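Local coordinates for inositol monophosphatase family protein (PDB 4I3Y) that probably hydrolyses inositol monophosphates to inositol and phosphate with the help of magnesium ions, in a reaction inhibited by lithium, at residues E255-L258 with K259-A263; R186-A190 with C191-S195. One frame throughout, in Å; residues are numbered along the deposited sequence.

The two contacts are short-range and lie about 20 Å apart, centre to centre, on different helices. Contact 1 is internal to helix 254-262, toward the periphery of the chain: one side of the helix is buried on the five-stranded sheet and helix 172-181, while Glu-255, Lys-259 and Asn-262 are exposed. Its chemistry is repeating backbone bonds with aliphatic packing. Contact 2, residues 186-195, is buried nearer the middle of the chain, where a loop turns into helix 191-200, and there a carboxylate binding backbone N-H groups does the work. Strands 205-208 and 246-249 supply neighbours to both contacts. Contact 2 alone approaches the magnesium site and the second subunit.

Contact 1 (E255-L258 with K259-A263)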
ATOM      1  N   GLU A 255       8.900   8.588 -20.766  1.00 19.11           N
ATOM      2  CA  GLU A 255       8.507   9.587 -21.770  1.00 23.46           C
ATOM      3  C   GLU A 255       6.979   9.592 -21.932  1.00 19.60           C
ATOM      4  O   GLU A 255       6.369  10.650 -22.024  1.00 16.36           O
ATOM      5  CB  GLU A 255       9.228   9.326 -23.098  1.00 26.78           C
ATOM      6  CG  GLU A 255       9.712  10.611 -23.794  1.00 38.98           C
ATOM      7  CD  GLU A 255       9.807  10.457 -25.332  1.00 47.60           C
ATOM      8  OE1 GLU A 255       9.517   9.352 -25.871  1.00 46.44           O
ATOM      9  OE2 GLU A 255      10.154  11.444 -26.024  1.00 50.98           O
ATOM     10  N   THR A 256       6.372   8.409 -21.929  1.00 17.33           N
ATOM     11  CA  THR A 256       4.945   8.334 -22.159  1.00 18.66           C
ATOM     12  C   THR A 256       4.249   9.069 -21.001  1.00 17.59           C
ATOM     13  O   THR A 256       3.296   9.810 -21.241  1.00 16.21           O
ATOM     14  CB  THR A 256       4.435   6.879 -22.231  1.00 20.67           C
ATOM     15  OG1 THR A 256       5.089   6.165 -23.288  1.00 21.45           O
ATOM     16  CG2 THR A 256       2.890   6.776 -22.359  1.00 19.05           C
ATOM     17  N   VAL A 257       4.732   8.895 -19.755  1.00 16.02           N
ATOM     18  CA  VAL A 257       4.086   9.523 -18.598  1.00 15.17           C
ATOM     19  C   VAL A 257       4.229  11.022 -18.664  1.00 16.30           C
ATOM     20  O   VAL A 257       3.309  11.752 -18.329  1.00 16.35           O
ATOM     21  CB  VAL A 257       4.683   9.017 -17.254  1.00 14.62           C
ATOM     22  CG1 VAL A 257       4.052   9.789 -16.106  1.00 13.35           C
ATOM     23  CG2 VAL A 257       4.407   7.501 -17.086  1.00 14.90           C
ATOM     24  N   LEU A 258       5.427  11.495 -19.054  1.00 17.18           N
ATOM     25  CA  LEU A 258       5.666  12.945 -19.106  1.00 16.93           C
ATOM     26  C   LEU A 258       4.822  13.594 -20.191  1.00 17.86           C
ATOM     27  O   LEU A 258       4.341  14.752 -20.044  1.00 18.08           O
ATOM     28  CB  LEU A 258       7.143  13.278 -19.428  1.00 15.92           C
ATOM     29  CG  LEU A 258       8.161  13.133 -18.300  1.00 17.24           C
ATOM     30  CD1 LEU A 258       9.500  13.798 -18.701  1.00 17.47           C
ATOM     31  CD2 LEU A 258       7.634  13.800 -17.048  1.00 16.60           C
ATOM     32  N   LYS A 259       4.667  12.889 -21.299  1.00 18.01           N
ATOM     33  CA  LYS A 259       3.879  13.465 -22.379  1.00 20.49           C
ATOM     34  C   LYS A 259       2.379  13.537 -21.976  1.00 18.19           C
ATOM     35  O   LYS A 259       1.733  14.557 -22.196  1.00 18.88           O
ATOM     36  CB  LYS A 259       4.170  12.787 -23.719  1.00 25.19           C
ATOM     37  CG  LYS A 259       3.279  11.611 -24.002  1.00 33.60           C
ATOM     38  CD  LYS A 259       2.668  11.677 -25.418  1.00 40.16           C
ATOM     39  CE  LYS A 259       2.386  10.248 -25.939  1.00 41.45           C
ATOM     40  NZ  LYS A 259       1.633   9.457 -24.920  1.00 43.12           N
ATOM     41  N   ILE A 260       1.848  12.499 -21.330  1.00 17.65           N
ATOM     42  CA  ILE A 260       0.483  12.598 -20.713  1.00 18.08           C
ATOM     43  C   ILE A 260       0.340  13.780 -19.728  1.00 16.46           C
ATOM     44  O   ILE A 260      -0.657  14.501 -19.722  1.00 16.69           O
ATOM     45  CB  ILE A 260       0.059  11.303 -20.005  1.00 17.71           C
ATOM     46  CG1 ILE A 260      -0.123  10.188 -21.007  1.00 19.16           C
ATOM     47  CG2 ILE A 260      -1.285  11.460 -19.310  1.00 19.55           C
ATOM     48  CD1 ILE A 260      -0.149   8.805 -20.352  1.00 18.95           C
ATOM     49  N   LEU A 261       1.305  13.954 -18.829  1.00 17.84           N
ATOM     50  CA  LEU A 261       1.203  15.021 -17.844  1.00 16.60           C
ATOM     51  C   LEU A 261       1.167  16.404 -18.513  1.00 17.24           C
ATOM     52  O   LEU A 261       0.590  17.345 -17.965  1.00 19.94           O
ATOM     53  CB  LEU A 261       2.427  14.985 -16.874  1.00 16.82           C
ATOM     54  CG  LEU A 261       2.405  13.932 -15.762  1.00 17.00           C
ATOM     55  CD1 LEU A 261       3.807  13.782 -15.161  1.00 17.68           C
ATOM     56  CD2 LEU A 261       1.352  14.222 -14.703  1.00 16.43           C
ATOM     57  N   ASN A 262       1.892  16.559 -19.608  1.00 17.84           N
ATOM     58  CA  ASN A 262       2.100  17.862 -20.180  1.00 21.28           C
ATOM     59  C   ASN A 262       1.067  18.171 -21.324  1.00 23.35           C
ATOM     60  O   ASN A 262       0.976  19.319 -21.781  1.00 23.87           O
ATOM     61  CB  ASN A 262       3.556  18.005 -20.654  1.00 21.42           C
ATOM     62  CG  ASN A 262       4.547  18.056 -19.488  1.00 25.69           C
ATOM     63  OD1 ASN A 262       4.360  18.819 -18.523  1.00 26.72           O
ATOM     64  ND2 ASN A 262       5.613  17.261 -19.569  1.00 22.77           N
ATOM     65  N   ALA A 263       0.312  17.151 -21.762  1.00 22.72           N
ATOM     66  CA  ALA A 263      -0.711  17.279 -22.822  1.00 21.39           C
ATOM     67  C   ALA A 263      -1.768  18.250 -22.426  1.00 21.25           C
ATOM     68  O   ALA A 263      -1.991  18.475 -21.226  1.00 19.10           O
ATOM     69  CB  ALA A 263      -1.357  15.914 -23.121  1.00 21.11           C
TER
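Val-257 and Leu-261, one turn apart on the buried side of helix 254-262, stack alongside one another and leave the backbone in a common direction. The branch CG1 of Val-257 meets CD1 of Leu-261 at 4.1 Å; it reaches that methyl because it stands anti to its own backbone N (chi1 175°). The same Leu-261 methyl also touches Leu-258, whose CD2 lies 4.3 Å from it, so CD1 of Leu-261 bridges two residues of the preceding turn. Ile-260 runs alongside Thr-256 in the same way, with its CD1 4.2 Å from the methyl CG2 of Thr-256. Lys-259 comes to the same threonine methyl. Its chi1 near 90° puts CG 3.3 Å from Thr-256 O, and bends at chi2 and chi4 then carry NZ alongside the Thr-256 methyl.

Under these side chains the backbone is regular. Ile-260 N donates to Thr-256 O over 3.1 Å in a nearly straight bond, and Lys-259 and Leu-261 repeat the step to Glu-255 and Val-257. Near the C-terminal end the Asn-262 N to Leu-258 O bond is more bent, at 136°. The Asn-262 amide turns back toward Leu-258 O, with ND2 2.9 Å from that oxygen; ND2 is hydrogen-bonded to Leu-233 O. Outward from the helix, Val-257 and Leu-261 press on Ile-207, and Ile-260 packs against helix 172-181. The pattern is that of an amphipathic alpha-helix with i to i+4 apolar ridges, here packed on the five-stranded sheet of this alpha/beta fold.

Contact 2 (R186-A190 with C191-S195); sequences RLVGA and CGLDS. With GOL (glycerol), chain E.
From Val-188 to Ala-190 the backbone bends beneath the first turn of helix 191-200, passing through Gly-189 at a positive phi, and the N-cap residue Ala-190 gives its carbonyl O to Asp-194 N at 2.9 Å. Asp-194 returns the grip with its side chain. With CG beside its own backbone N (chi1 -77°), the carboxylate reaches back to the loop: OD1 takes Val-188 N at 2.9 Å and OD2 takes Gly-189 N at 2.9 Å. Both donors arrive on the syn side, 24° and 17° out of the carboxylate plane. OD1 has a further partner in Ser-164 OG. Val-188 runs antiparallel to the Asp-194 arm, while its CG1 packs at 3.9 Å on CB of Leu-193, whose side chain is set roughly perpendicular to it.

At the helix start Cys-191 N donates to O3 of a glycerol, probably from the crystallisation liquor, at 2.7 Å, and the glycerol O1 donates to Gly-189 O. The glycerol is also hydrogen-bonded to Asp-97 OD1. A buried carboxylate held by two consecutive N-H groups probably keeps the turn rigid, and the helix-start N-H that binds a glycerol hydroxyl is consistent with a polar ligand pocket near the magnesium site.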
ATOM      1  N   ARG A 186      -2.220   2.549  -8.031  1.00 11.83           N
ATOM      2  CA  ARG A 186      -2.038   2.156  -6.668  1.00 12.48           C
ATOM      3  C   ARG A 186      -1.464   3.405  -5.947  1.00 13.55           C
ATOM      4  O   ARG A 186      -0.835   4.285  -6.580  1.00 12.63           O
ATOM      5  CB  ARG A 186      -1.176   0.820  -6.574  1.00 14.45           C
ATOM      6  CG  ARG A 186      -2.040  -0.353  -5.998  1.00 18.26           C
ATOM      7  CD  ARG A 186      -2.093  -1.750  -6.608  1.00 20.30           C
ATOM      8  NE  ARG A 186      -3.216  -1.573  -7.376  1.00 21.03           N
ATOM      9  CZ  ARG A 186      -3.898  -2.334  -8.195  1.00 18.84           C
ATOM     10  NH1 ARG A 186      -3.738  -3.625  -8.435  1.00 18.47           N
ATOM     11  NH2 ARG A 186      -4.794  -1.631  -8.833  1.00 17.27           N
ATOM     12  N   LEU A 187      -1.663   3.501  -4.637  1.00 12.06           N
ATOM     13  CA  LEU A 187      -0.934   4.524  -3.871  1.00 11.52           C
ATOM     14  C   LEU A 187      -0.571   4.063  -2.502  1.00 11.28           C
ATOM     15  O   LEU A 187      -1.467   3.775  -1.669  1.00 11.44           O
ATOM     16  CB  LEU A 187      -1.700   5.846  -3.825  1.00 10.00           C
ATOM     17  CG  LEU A 187      -1.103   7.017  -3.020  1.00 10.07           C
ATOM     18  CD1 LEU A 187       0.212   7.570  -3.607  1.00  8.73           C
ATOM     19  CD2 LEU A 187      -2.092   8.151  -3.038  1.00  9.43           C
ATOM     20  N   VAL A 188       0.722   4.031  -2.211  1.00 10.18           N
ATOM     21  CA  VAL A 188       1.179   3.769  -0.805  1.00 10.44           C
ATOM     22  C   VAL A 188       1.002   5.048   0.081  1.00 11.21           C
ATOM     23  O   VAL A 188       0.576   4.963   1.250  1.00 11.03           O
ATOM     24  CB  VAL A 188       2.663   3.304  -0.772  1.00  9.65           C
ATOM     25  CG1 VAL A 188       3.100   2.992   0.637  1.00  9.97           C
ATOM     26  CG2 VAL A 188       2.893   2.070  -1.681  1.00  8.92           C
ATOM     27  N   GLY A 189       1.388   6.202  -0.470  1.00 11.68           N
ATOM     28  CA  GLY A 189       1.224   7.467   0.212  1.00 13.68           C
ATOM     29  C   GLY A 189       2.415   8.014   0.993  1.00 14.27           C
ATOM     30  O   GLY A 189       2.292   9.022   1.728  1.00 14.87           O
ATOM     31  N   ALA A 190       3.565   7.352   0.858  1.00 13.19           N
ATOM     32  CA  ALA A 190       4.834   7.922   1.278  1.00 12.03           C
ATOM     33  C   ALA A 190       5.737   8.039   0.057  1.00 11.47           C
ATOM     34  O   ALA A 190       6.038   7.057  -0.564  1.00 11.80           O
ATOM     35  CB  ALA A 190       5.477   7.019   2.365  1.00 11.83           C
ATOM     36  N   CYS A 191       6.218   9.234  -0.275  1.00 12.84           N
ATOM     37  CA  CYS A 191       7.057   9.420  -1.474  1.00 13.03           C
ATOM     38  C   CYS A 191       8.202   8.407  -1.551  1.00 12.96           C
ATOM     39  O   CYS A 191       8.453   7.824  -2.593  1.00 12.31           O
ATOM     40  CB  CYS A 191       7.643  10.834  -1.530  1.00 13.75           C
ATOM     41  SG  CYS A 191       8.505  11.191  -3.077  1.00 14.38           S
ATOM     42  N   GLY A 192       8.934   8.243  -0.451  1.00 13.51           N
ATOM     43  CA  GLY A 192      10.025   7.295  -0.469  1.00 11.72           C
ATOM     44  C   GLY A 192       9.615   5.874  -0.691  1.00 11.27           C
ATOM     45  O   GLY A 192      10.356   5.117  -1.262  1.00 11.03           O
ATOM     46  N   LEU A 193       8.439   5.474  -0.205  1.00 11.27           N
ATOM     47  CA  LEU A 193       8.005   4.098  -0.402  1.00 10.65           C
ATOM     48  C   LEU A 193       7.441   3.859  -1.803  1.00 10.58           C
ATOM     49  O   LEU A 193       7.697   2.797  -2.459  1.00 10.04           O
ATOM     50  CB  LEU A 193       6.920   3.741   0.652  1.00 10.23           C
ATOM     51  CG  LEU A 193       7.561   3.646   2.071  1.00 10.62           C
ATOM     52  CD1 LEU A 193       6.460   3.192   3.027  1.00 11.20           C
ATOM     53  CD2 LEU A 193       8.801   2.734   2.200  1.00  9.78           C
ATOM     54  N   ASP A 194       6.615   4.799  -2.263  1.00 10.88           N
ATOM     55  CA  ASP A 194       6.108   4.681  -3.614  1.00 11.08           C
ATOM     56  C   ASP A 194       7.335   4.727  -4.561  1.00 12.21           C
ATOM     57  O   ASP A 194       7.330   4.057  -5.624  1.00 12.39           O
ATOM     58  CB  ASP A 194       5.154   5.852  -3.968  1.00 11.23           C
ATOM     59  CG  ASP A 194       3.760   5.720  -3.352  1.00 11.53           C
ATOM     60  OD1 ASP A 194       2.891   4.946  -3.893  1.00 10.89           O
ATOM     61  OD2 ASP A 194       3.517   6.486  -2.360  1.00 11.58           O
ATOM     62  N   SER A 195       8.400   5.481  -4.198  1.00 11.81           N
ATOM     63  CA  SER A 195       9.628   5.490  -5.079  1.00 12.57           C
ATOM     64  C   SER A 195      10.302   4.156  -5.115  1.00 12.51           C
ATOM     65  O   SER A 195      10.695   3.663  -6.178  1.00 12.67           O
ATOM     66  CB  SER A 195      10.621   6.554  -4.663  1.00 12.64           C
ATOM     67  OG  SER A 195       9.982   7.808  -4.807  1.00 14.27           O
TER
HETATM   68  C1  GOL E 303       3.102  12.080   0.118  1.00 28.73           C
HETATM   69  O1  GOL E 303       1.853  11.832   0.763  1.00 31.17           O
HETATM   70  C2  GOL E 303       3.900  12.710   1.234  1.00 31.84           C
HETATM   71  O2  GOL E 303       3.363  14.012   1.423  1.00 28.79           O
HETATM   72  C3  GOL E 303       5.332  12.805   0.775  1.00 30.50           C
HETATM   73  O3  GOL E 303       5.860  11.544   1.154  1.00 24.68           O